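Local coordinates for gluconokinase (PDB 3T61), which probably catalyses the ATP-dependent phosphorylation of D-gluconate to 6-phospho-D-gluconate, as other gluconate kinases of the GntK/GntV family do, at residues M24-S29 and E146-P151; S122-R127 and S139-Q144. All coordinates share one frame; numbering follows the deposited sequence.

In the fold
From the N terminus the chain runs up strand 21-24, the central strand of a five-stranded parallel sheet, into the phosphate-binding loop that leads to helix 31-42. It returns to this loop only after strands on both sides of strand 21-24, and the helices between them, have been built: interaction 1, where residues 146-151 pack on 24-29, closes a loop of 116 residues. Within that span lies the short closure of interaction 2, in which helices 121-132 and 138-147 meet across their connection. The two contacts share helix 138-147, and their centres are about 10 Å apart. Val-26 joins them, packing on Leu-124 of helix 121-132 and on Leu-148 just beyond helix 138-147.

Interaction 1 (M24-S29 and E146-P151); sequences MGVSGS and ETLEDP. With PO4 (phosphate ion), chain C.
Met-24, present as selenomethionine, lays its SE-CE end against the Pro-151 ring, SE and CE each 3.8 Å from Pro-151 CG. The bend at chi3 (-77°) turns its methyl also to Leu-148, with Met-24 CE 4.2 Å from Leu-148 CD1. A long, flexible side chain suits this place, where it must fit against a rigid ring and a branched leucine. Gly-25 follows with phi 130°, a backbone conformation that suits glycine, which has no side chain to collide with the carbonyl before it. Val-26 lays CG1 against Leu-148 CB, while its carbonyl O takes two bonds from Ser-29, one from N and a shorter one from OG (2.7 Å), the latter in the carbonyl plane. The type II turn from Val-26 to Ser-29 sets Gly-28 at positive phi and aims its N at phosphate O4 (3.0 Å, nearly straight at 169°). Gly-30, Lys-31 and Ser-32 also bind this ion, consistent with a Walker A P-loop, although the phosphate probably came from the crystallisation liquor. Residues 148-151 follow helix 138-147 and run roughly antiparallel to 24-26; Phe-116 of strand 113-118 backs Leu-148 and Pro-151, and Arg-101 of helix 98-106 borders Met-24 and Pro-151.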
HETATM    1  N   MSE A  24      -4.038  -4.244 -16.724  1.00 22.24           N
HETATM    2  CA  MSE A  24      -2.655  -4.305 -16.265  1.00 21.88           C
HETATM    3  C   MSE A  24      -1.787  -3.151 -16.764  1.00 23.84           C
HETATM    4  O   MSE A  24      -2.253  -2.264 -17.476  1.00 22.49           O
HETATM    5  CB  MSE A  24      -2.023  -5.633 -16.701  1.00 22.41           C
HETATM    6  CG  MSE A  24      -1.866  -5.732 -18.216  1.00 22.08           C
HETATM    7 SE   MSE A  24      -0.999  -7.322 -18.790  1.00 33.05          SE
HETATM    8  CE  MSE A  24       0.785  -6.777 -18.317  1.00 21.40           C
ATOM      9  N   GLY A  25      -0.512  -3.186 -16.386  1.00 22.84           N
ATOM     10  CA  GLY A  25       0.406  -2.133 -16.770  1.00 25.08           C
ATOM     11  C   GLY A  25       1.142  -1.659 -15.527  1.00 26.01           C
ATOM     12  O   GLY A  25       0.657  -1.885 -14.409  1.00 22.21           O
ATOM     13  N   VAL A  26       2.295  -1.010 -15.710  1.00 24.57           N
ATOM     14  CA  VAL A  26       3.104  -0.534 -14.584  1.00 24.61           C
ATOM     15  C   VAL A  26       2.379   0.480 -13.717  1.00 26.70           C
ATOM     16  O   VAL A  26       1.350   1.036 -14.112  1.00 25.20           O
ATOM     17  CB  VAL A  26       4.451   0.106 -15.039  1.00 24.57           C
ATOM     18  CG1 VAL A  26       5.293  -0.920 -15.796  1.00 24.19           C
ATOM     19  CG2 VAL A  26       4.185   1.349 -15.896  1.00 21.99           C
ATOM     20  N   SER A  27       2.927   0.716 -12.530  1.00 27.12           N
ATOM     21  CA  SER A  27       2.343   1.662 -11.593  1.00 30.54           C
ATOM     22  C   SER A  27       2.281   3.039 -12.241  1.00 30.06           C
ATOM     23  O   SER A  27       3.244   3.470 -12.877  1.00 27.80           O
ATOM     24  CB  SER A  27       3.178   1.722 -10.315  1.00 31.84           C
ATOM     25  OG  SER A  27       2.340   1.982  -9.191  1.00 38.95           O
ATOM     26  N   GLY A  28       1.137   3.705 -12.098  1.00 29.29           N
ATOM     27  CA  GLY A  28       0.957   5.026 -12.677  1.00 30.10           C
ATOM     28  C   GLY A  28       0.454   5.059 -14.114  1.00 30.47           C
ATOM     29  O   GLY A  28       0.304   6.138 -14.697  1.00 29.31           O
ATOM     30  N   SER A  29       0.196   3.891 -14.694  1.00 28.19           N
ATOM     31  CA  SER A  29      -0.289   3.819 -16.074  1.00 27.18           C
ATOM     32  C   SER A  29      -1.773   4.148 -16.187  1.00 26.60           C
ATOM     33  O   SER A  29      -2.267   4.429 -17.274  1.00 27.73           O
ATOM     34  CB  SER A  29      -0.018   2.429 -16.657  1.00 26.74           C
ATOM     35  OG  SER A  29      -0.642   1.425 -15.871  1.00 25.08           O
ATOM     36  N   GLU A 146      11.521  -2.440 -16.108  1.00 36.74           N
ATOM     37  CA  GLU A 146      12.463  -3.535 -16.325  1.00 39.19           C
ATOM     38  C   GLU A 146      11.779  -4.854 -15.975  1.00 38.68           C
ATOM     39  O   GLU A 146      12.041  -5.881 -16.584  1.00 38.69           O
ATOM     40  CB  GLU A 146      13.707  -3.367 -15.448  1.00 41.62           C
ATOM     41  CG  GLU A 146      14.434  -2.051 -15.640  1.00 47.18           C
ATOM     42  CD  GLU A 146      15.654  -1.909 -14.737  1.00 50.21           C
ATOM     43  OE1 GLU A 146      15.530  -2.118 -13.508  1.00 51.10           O
ATOM     44  OE2 GLU A 146      16.736  -1.576 -15.260  1.00 52.40           O
ATOM     45  N   THR A 147      10.890  -4.816 -14.993  1.00 39.08           N
ATOM     46  CA  THR A 147      10.184  -6.018 -14.568  1.00 39.48           C
ATOM     47  C   THR A 147       9.081  -6.411 -15.552  1.00 39.00           C
ATOM     48  O   THR A 147       8.774  -7.595 -15.708  1.00 38.42           O
ATOM     49  CB  THR A 147       9.583  -5.825 -13.157  1.00 39.45           C
ATOM     50  OG1 THR A 147      10.637  -5.509 -12.239  1.00 39.61           O
ATOM     51  CG2 THR A 147       8.871  -7.087 -12.692  1.00 38.40           C
ATOM     52  N   LEU A 148       8.501  -5.420 -16.224  1.00 37.92           N
ATOM     53  CA  LEU A 148       7.433  -5.674 -17.189  1.00 37.80           C
ATOM     54  C   LEU A 148       7.849  -6.578 -18.346  1.00 38.00           C
ATOM     55  O   LEU A 148       8.839  -6.327 -19.039  1.00 38.87           O
ATOM     56  CB  LEU A 148       6.893  -4.360 -17.773  1.00 35.31           C
ATOM     57  CG  LEU A 148       5.891  -4.521 -18.931  1.00 34.50           C
ATOM     58  CD1 LEU A 148       4.597  -5.139 -18.434  1.00 32.28           C
ATOM     59  CD2 LEU A 148       5.610  -3.179 -19.569  1.00 33.11           C
ATOM     60  N   GLU A 149       7.082  -7.641 -18.535  1.00 36.92           N
ATOM     61  CA  GLU A 149       7.305  -8.571 -19.625  1.00 37.37           C
ATOM     62  C   GLU A 149       6.109  -8.323 -20.533  1.00 37.23           C
ATOM     63  O   GLU A 149       4.974  -8.649 -20.174  1.00 33.96           O
ATOM     64  CB  GLU A 149       7.309 -10.007 -19.108  1.00 37.71           C
ATOM     65  CG  GLU A 149       8.602 -10.394 -18.418  1.00 38.72           C
ATOM     66  CD  GLU A 149       8.462 -11.632 -17.555  1.00 38.66           C
ATOM     67  OE1 GLU A 149       7.716 -12.557 -17.932  1.00 37.43           O
ATOM     68  OE2 GLU A 149       9.111 -11.679 -16.496  1.00 39.94           O
ATOM     69  N   ASP A 150       6.371  -7.720 -21.693  1.00 36.92           N
ATOM     70  CA  ASP A 150       5.320  -7.382 -22.650  1.00 36.84           C
ATOM     71  C   ASP A 150       4.350  -8.522 -22.925  1.00 35.50           C
ATOM     72  O   ASP A 150       4.744  -9.597 -23.380  1.00 34.83           O
ATOM     73  CB  ASP A 150       5.932  -6.901 -23.967  1.00 39.74           C
ATOM     74  CG  ASP A 150       4.932  -6.146 -24.820  1.00 42.10           C
ATOM     75  OD1 ASP A 150       3.889  -6.729 -25.178  1.00 39.61           O
ATOM     76  OD2 ASP A 150       5.186  -4.962 -25.124  1.00 47.02           O
ATOM     77  N   PRO A 151       3.054  -8.294 -22.657  1.00 34.79           N
ATOM     78  CA  PRO A 151       2.007  -9.301 -22.866  1.00 34.76           C
ATOM     79  C   PRO A 151       1.494  -9.443 -24.294  1.00 34.68           C
ATOM     80  O   PRO A 151       0.832 -10.423 -24.616  1.00 35.30           O
ATOM     81  CB  PRO A 151       0.908  -8.840 -21.927  1.00 32.66           C
ATOM     82  CG  PRO A 151       1.002  -7.339 -22.075  1.00 34.57           C
ATOM     83  CD  PRO A 151       2.501  -7.089 -22.011  1.00 33.17           C
TER
HETATM   84  P   PO4 C 300      -2.302   2.991 -11.591  1.00 28.23           P
HETATM   85  O1  PO4 C 300      -3.857   2.869 -11.027  1.00 32.92           O
HETATM   86  O2  PO4 C 300      -1.957   1.862 -12.709  1.00 31.49           O
HETATM   87  O3  PO4 C 300      -2.225   4.391 -12.287  1.00 34.71           O
HETATM   88  O4  PO4 C 300      -1.183   2.801 -10.449  1.00 34.62           O

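Interaction 2 (S122-R127 and S139-Q144); sequences SVLAER and SLLQTQ
Leu-141 reaches from helix 138-147 to helix 121-132 and makes the apolar contact with both of its methyls. Leu-141 CD1 meets Leu-124 CD1 at 4.0 Å, the two leucines crossing obliquely. Leu-141 CD2, the other branch, lies 4.0 Å from Ala-125 CB and 3.9 Å from Ala-125 N, while also lying beside Leu-124 CB. Its chi1 of -176° puts CG opposite the backbone N, and from there the two methyls diverge, one to Leu-124 CD1 and one to Ala-125. The small methyl of Ala-125 lets Leu-141 CD2 come close to the backbone there, and the CA atoms of Ala-125 and Leu-141 are 7.7 Å apart. This is helix-helix packing within a P-loop kinase fold of the alpha/beta class: the two helices are consecutive after strand 113-118, and Leu-124 also touches Val-26 of the phosphate-binding loop. Hydrogen bonds hold each helix internally. Ser-139 O accepts from Thr-143 N and from Thr-143 OG1, both at 3.1 Å, the two donors arriving from opposite faces of the carbonyl plane. A threonine suits this place, since its hydroxyl can donate to the carbonyl one turn earlier in the helix. A side-chain bond also joins the two helices, from Gln-142 NE2 to Glu-121 OE1.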
ATOM      1  N   SER A 122       9.110   8.204 -20.188  1.00 36.59           N
ATOM      2  CA  SER A 122       8.870   9.642 -20.275  1.00 35.92           C
ATOM      3  C   SER A 122       7.393  10.005 -20.227  1.00 33.09           C
ATOM      4  O   SER A 122       6.985  10.882 -19.466  1.00 32.56           O
ATOM      5  CB  SER A 122       9.488  10.204 -21.560  1.00 39.12           C
ATOM      6  OG  SER A 122      10.838   9.802 -21.690  1.00 45.52           O
ATOM      7  N   VAL A 123       6.593   9.342 -21.056  1.00 32.03           N
ATOM      8  CA  VAL A 123       5.166   9.629 -21.098  1.00 32.33           C
ATOM      9  C   VAL A 123       4.509   9.254 -19.779  1.00 32.06           C
ATOM     10  O   VAL A 123       3.684  10.000 -19.258  1.00 30.24           O
ATOM     11  CB  VAL A 123       4.477   8.875 -22.256  1.00 31.57           C
ATOM     12  CG1 VAL A 123       2.972   9.032 -22.156  1.00 32.70           C
ATOM     13  CG2 VAL A 123       4.967   9.419 -23.584  1.00 34.26           C
ATOM     14  N   LEU A 124       4.868   8.087 -19.253  1.00 32.26           N
ATOM     15  CA  LEU A 124       4.320   7.639 -17.981  1.00 34.92           C
ATOM     16  C   LEU A 124       4.627   8.653 -16.879  1.00 36.13           C
ATOM     17  O   LEU A 124       3.728   9.080 -16.157  1.00 34.56           O
ATOM     18  CB  LEU A 124       4.897   6.267 -17.613  1.00 32.22           C
ATOM     19  CG  LEU A 124       4.377   5.096 -18.456  1.00 32.07           C
ATOM     20  CD1 LEU A 124       5.285   3.897 -18.305  1.00 30.29           C
ATOM     21  CD2 LEU A 124       2.943   4.771 -18.042  1.00 29.22           C
ATOM     22  N   ALA A 125       5.896   9.053 -16.760  1.00 38.19           N
ATOM     23  CA  ALA A 125       6.287  10.016 -15.726  1.00 39.64           C
ATOM     24  C   ALA A 125       5.536  11.337 -15.862  1.00 41.26           C
ATOM     25  O   ALA A 125       5.031  11.885 -14.882  1.00 40.73           O
ATOM     26  CB  ALA A 125       7.785  10.266 -15.778  1.00 37.95           C
ATOM     27  N   GLU A 126       5.460  11.840 -17.089  1.00 43.20           N
ATOM     28  CA  GLU A 126       4.783  13.096 -17.354  1.00 43.96           C
ATOM     29  C   GLU A 126       3.306  13.035 -16.996  1.00 43.27           C
ATOM     30  O   GLU A 126       2.773  13.959 -16.386  1.00 41.58           O
ATOM     31  CB  GLU A 126       4.953  13.464 -18.832  1.00 46.37           C
ATOM     32  CG  GLU A 126       4.526  14.881 -19.211  1.00 51.75           C
ATOM     33  CD  GLU A 126       3.021  15.111 -19.134  1.00 54.89           C
ATOM     34  OE1 GLU A 126       2.253  14.210 -19.547  1.00 55.59           O
ATOM     35  OE2 GLU A 126       2.609  16.203 -18.675  1.00 56.75           O
ATOM     36  N   ARG A 127       2.641  11.947 -17.368  1.00 44.25           N
ATOM     37  CA  ARG A 127       1.213  11.817 -17.083  1.00 45.88           C
ATOM     38  C   ARG A 127       0.910  11.862 -15.583  1.00 45.08           C
ATOM     39  O   ARG A 127      -0.086  12.453 -15.158  1.00 44.06           O
ATOM     40  CB  ARG A 127       0.663  10.521 -17.689  1.00 47.57           C
ATOM     41  CG  ARG A 127       0.739  10.462 -19.211  1.00 51.58           C
ATOM     42  CD  ARG A 127       0.052   9.206 -19.771  1.00 54.43           C
ATOM     43  NE  ARG A 127      -1.407   9.316 -19.837  1.00 56.60           N
ATOM     44  CZ  ARG A 127      -2.262   8.565 -19.141  1.00 57.99           C
ATOM     45  NH1 ARG A 127      -1.818   7.632 -18.303  1.00 56.53           N
ATOM     46  NH2 ARG A 127      -3.570   8.738 -19.298  1.00 57.94           N
ATOM     47  N   SER A 139      13.444   5.765  -9.823  1.00 39.31           N
ATOM     48  CA  SER A 139      13.836   4.402  -9.517  1.00 40.77           C
ATOM     49  C   SER A 139      12.631   3.462  -9.568  1.00 39.45           C
ATOM     50  O   SER A 139      12.713   2.383 -10.143  1.00 39.21           O
ATOM     51  CB  SER A 139      14.525   4.333  -8.141  1.00 41.31           C
ATOM     52  OG  SER A 139      13.735   4.923  -7.119  1.00 41.02           O
ATOM     53  N   LEU A 140      11.512   3.876  -8.980  1.00 40.97           N
ATOM     54  CA  LEU A 140      10.304   3.046  -8.976  1.00 42.03           C
ATOM     55  C   LEU A 140       9.830   2.720 -10.388  1.00 40.64           C
ATOM     56  O   LEU A 140       9.625   1.555 -10.727  1.00 39.47           O
ATOM     57  CB  LEU A 140       9.165   3.740  -8.223  1.00 44.00           C
ATOM     58  CG  LEU A 140       9.277   3.835  -6.701  1.00 47.74           C
ATOM     59  CD1 LEU A 140       8.070   4.598  -6.148  1.00 48.18           C
ATOM     60  CD2 LEU A 140       9.358   2.436  -6.103  1.00 48.19           C
ATOM     61  N   LEU A 141       9.659   3.754 -11.202  1.00 39.67           N
ATOM     62  CA  LEU A 141       9.195   3.578 -12.573  1.00 40.16           C
ATOM     63  C   LEU A 141      10.126   2.709 -13.421  1.00 39.13           C
ATOM     64  O   LEU A 141       9.666   1.824 -14.137  1.00 36.60           O
ATOM     65  CB  LEU A 141       8.999   4.942 -13.245  1.00 40.30           C
ATOM     66  CG  LEU A 141       8.425   4.923 -14.667  1.00 43.51           C
ATOM     67  CD1 LEU A 141       7.125   4.112 -14.713  1.00 41.72           C
ATOM     68  CD2 LEU A 141       8.192   6.355 -15.134  1.00 41.49           C
ATOM     69  N   GLN A 142      11.430   2.941 -13.335  1.00 38.49           N
ATOM     70  CA  GLN A 142      12.367   2.156 -14.128  1.00 39.94           C
ATOM     71  C   GLN A 142      12.333   0.681 -13.745  1.00 38.18           C
ATOM     72  O   GLN A 142      12.359  -0.195 -14.607  1.00 36.76           O
ATOM     73  CB  GLN A 142      13.774   2.736 -13.989  1.00 43.17           C
ATOM     74  CG  GLN A 142      13.799   4.211 -14.371  1.00 50.51           C
ATOM     75  CD  GLN A 142      15.193   4.793 -14.478  1.00 53.70           C
ATOM     76  OE1 GLN A 142      15.992   4.710 -13.546  1.00 55.72           O
ATOM     77  NE2 GLN A 142      15.485   5.402 -15.621  1.00 55.70           N
ATOM     78  N   THR A 143      12.250   0.407 -12.451  1.00 37.12           N
ATOM     79  CA  THR A 143      12.189  -0.966 -11.979  1.00 37.55           C
ATOM     80  C   THR A 143      10.911  -1.652 -12.481  1.00 36.35           C
ATOM     81  O   THR A 143      10.934  -2.829 -12.840  1.00 35.87           O
ATOM     82  CB  THR A 143      12.265  -1.006 -10.445  1.00 38.04           C
ATOM     83  OG1 THR A 143      13.570  -0.581 -10.038  1.00 38.35           O
ATOM     84  CG2 THR A 143      12.009  -2.401  -9.925  1.00 36.66           C
ATOM     85  N   GLN A 144       9.805  -0.913 -12.507  1.00 34.98           N
ATOM     86  CA  GLN A 144       8.532  -1.446 -13.003  1.00 36.63           C
ATOM     87  C   GLN A 144       8.736  -1.848 -14.462  1.00 36.35           C
ATOM     88  O   GLN A 144       8.411  -2.966 -14.879  1.00 34.80           O
ATOM     89  CB  GLN A 144       7.436  -0.378 -12.965  1.00 36.55           C
ATOM     90  CG  GLN A 144       6.882  -0.019 -11.598  1.00 38.52           C
ATOM     91  CD  GLN A 144       5.965  -1.082 -11.035  1.00 36.29           C
ATOM     92  OE1 GLN A 144       6.372  -1.897 -10.218  1.00 37.43           O
ATOM     93  NE2 GLN A 144       4.720  -1.081 -11.481  1.00 34.25           N
TER